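Local coordinates for protein GENE 22 product (Bacillus phage spp1, PDB 2XC8) that is of unknown function but resembles in fold a domain of the receptor-binding protein of lactococcal phage p2, at residues G29-G34 and L60-N65. Numbering follows the deposited sequence.
Sequences GELHKG and LYLHMN
Leu31 meets both Leu62 and Met64, and these three buried side chains make up the whole direct contact between 29-34 and 60-65, which is purely apolar. Leu31 and Leu62 reach toward each other tip to tip, with CD1 of Leu31 3.9 Å from CD2 of Leu62. The second methyl of Leu31 is used as well: its CD2 lies 3.8 Å from CE of Met64, a selenomethionine whose chain crosses that of the leucine at a slant. Met64 runs extended as far as its selenium and then bends (chi3 -63°), which turns the terminal methyl onto the leucine. A forked leucine suits the middle position, since each branch can serve a different neighbour; Leu62, wholly apolar, suits a buried place facing another leucine, and the long, flexible Met64 can carry its terminal methyl across to the other sheet. Between the strands the CA atoms of Leu31 and Leu62 stay 9.6 Å apart, a separation that belongs to packed sheets rather than to paired strands.

Strand 23-33 is paired with 37-47, and strand 56-64 belongs to the mixed five-stranded sheet, so the contact joins two sheets through their facing sides. Around it, Leu31 also touches strand 93-103, Leu62 packs on strand 71-79, and Met64 reaches Phe39 of 37-47.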
loop_
_atom_site.group_PDB
_atom_site.type_symbol
_atom_site.label_atom_id
_atom_site.label_comp_id
_atom_site.label_asym_id
_atom_site.label_seq_id
_atom_site.Cartn_x
_atom_site.Cartn_y
_atom_site.Cartn_z
ATOM N N GLY B 29 1.185 6.499 13.469
ATOM C CA GLY B 29 -0.255 6.322 13.348
ATOM C C GLY B 29 -0.951 5.986 14.647
ATOM O O GLY B 29 -0.457 6.302 15.733
ATOM N N GLU B 30 -2.107 5.343 14.522
ATOM C CA GLU B 30 -2.945 5.021 15.669
ATOM C C GLU B 30 -3.450 3.588 15.608
ATOM O O GLU B 30 -3.951 3.136 14.574
ATOM C CB GLU B 30 -4.138 5.975 15.745
ATOM C CG GLU B 30 -3.784 7.413 16.093
ATOM C CD GLU B 30 -4.984 8.339 16.034
ATOM O OE1 GLU B 30 -5.195 9.096 17.004
ATOM O OE2 GLU B 30 -5.718 8.312 15.022
ATOM N N LEU B 31 -3.311 2.882 16.725
ATOM C CA LEU B 31 -3.896 1.560 16.879
ATOM C C LEU B 31 -5.269 1.710 17.522
ATOM O O LEU B 31 -5.396 2.291 18.602
ATOM C CB LEU B 31 -2.992 0.665 17.733
ATOM C CG LEU B 31 -3.403 -0.794 17.962
ATOM C CD1 LEU B 31 -3.363 -1.597 16.667
ATOM C CD2 LEU B 31 -2.509 -1.435 19.011
ATOM N N HIS B 32 -6.290 1.190 16.848
ATOM C CA HIS B 32 -7.663 1.270 17.336
ATOM C C HIS B 32 -8.255 -0.067 17.762
ATOM O O HIS B 32 -8.079 -1.082 17.086
ATOM C CB HIS B 32 -8.598 1.795 16.249
ATOM C CG HIS B 32 -8.357 3.220 15.861
ATOM N ND1 HIS B 32 -9.239 4.233 16.168
ATOM C CD2 HIS B 32 -7.347 3.798 15.167
ATOM C CE1 HIS B 32 -8.779 5.375 15.691
ATOM N NE2 HIS B 32 -7.633 5.139 15.079
ATOM N N LYS B 33 -8.963 -0.046 18.888
ATOM C CA LYS B 33 -9.645 -1.230 19.392
ATOM C C LYS B 33 -11.124 -0.922 19.153
ATOM O O LYS B 33 -11.830 -0.453 20.053
ATOM C CB LYS B 33 -9.362 -1.481 20.879
ATOM C CG LYS B 33 -10.060 -2.701 21.473
ATOM C CD LYS B 33 -9.908 -2.736 22.987
ATOM C CE LYS B 33 -10.627 -3.930 23.594
ATOM N NZ LYS B 33 -10.554 -3.926 25.082
ATOM N N GLY B 34 -11.577 -1.171 17.926
ATOM C CA GLY B 34 -12.931 -0.815 17.500
ATOM C C GLY B 34 -13.155 0.681 17.604
ATOM O O GLY B 34 -12.391 1.470 17.042
ATOM N N LEU B 60 7.934 -8.278 11.406
ATOM C CA LEU B 60 7.640 -7.100 12.214
ATOM C C LEU B 60 6.449 -7.352 13.137
ATOM O O LEU B 60 5.384 -7.780 12.687
ATOM C CB LEU B 60 7.385 -5.887 11.311
ATOM C CG LEU B 60 7.177 -4.507 11.946
ATOM C CD1 LEU B 60 8.446 -3.992 12.619
ATOM C CD2 LEU B 60 6.695 -3.516 10.897
ATOM N N TYR B 61 6.644 -7.088 14.426
ATOM C CA TYR B 61 5.613 -7.320 15.437
ATOM C C TYR B 61 5.136 -6.020 16.075
ATOM O O TYR B 61 5.943 -5.154 16.417
ATOM C CB TYR B 61 6.125 -8.261 16.535
ATOM C CG TYR B 61 6.757 -9.545 16.040
ATOM C CD1 TYR B 61 5.996 -10.517 15.388
ATOM C CD2 TYR B 61 8.112 -9.798 16.244
ATOM C CE1 TYR B 61 6.574 -11.700 14.937
ATOM C CE2 TYR B 61 8.699 -10.979 15.799
ATOM C CZ TYR B 61 7.924 -11.924 15.148
ATOM O OH TYR B 61 8.501 -13.093 14.706
ATOM N N LEU B 62 3.820 -5.894 16.227
ATOM C CA LEU B 62 3.230 -4.806 16.997
ATOM C C LEU B 62 2.604 -5.392 18.256
ATOM O O LEU B 62 1.632 -6.145 18.186
ATOM C CB LEU B 62 2.190 -4.040 16.169
ATOM C CG LEU B 62 1.629 -2.737 16.751
ATOM C CD1 LEU B 62 2.675 -1.627 16.744
ATOM C CD2 LEU B 62 0.385 -2.298 15.995
ATOM N N HIS B 63 3.184 -5.052 19.403
ATOM C CA HIS B 63 2.754 -5.602 20.686
ATOM C C HIS B 63 2.508 -4.504 21.716
ATOM O O HIS B 63 3.023 -3.391 21.588
ATOM C CB HIS B 63 3.786 -6.605 21.210
ATOM C CG HIS B 63 5.194 -6.102 21.153
ATOM N ND1 HIS B 63 5.753 -5.339 22.155
ATOM C CD2 HIS B 63 6.152 -6.242 20.207
ATOM C CE1 HIS B 63 6.997 -5.035 21.831
ATOM N NE2 HIS B 63 7.263 -5.570 20.654
HETATM N N MSE B 64 1.722 -4.833 22.738
HETATM C CA MSE B 64 1.333 -3.871 23.762
HETATM C C MSE B 64 1.538 -4.372 25.188
HETATM O O MSE B 64 1.266 -5.537 25.491
HETATM C CB MSE B 64 -0.142 -3.494 23.592
HETATM C CG MSE B 64 -0.635 -2.402 24.536
HETATM SE SE MSE B 64 -2.579 -2.326 24.656
HETATM C CE MSE B 64 -2.971 -1.883 22.802
ATOM N N ASN B 65 2.026 -3.488 26.055
ATOM C CA ASN B 65 2.163 -3.841 27.461
ATOM C C ASN B 65 0.770 -3.519 27.988
ATOM O O ASN B 65 0.363 -2.358 27.997
ATOM C CB ASN B 65 3.229 -2.982 28.152
ATOM C CG ASN B 65 3.331 -3.248 29.651
ATOM O OD1 ASN B 65 2.344 -3.165 30.386
ATOM N ND2 ASN B 65 4.539 -3.549 30.111
#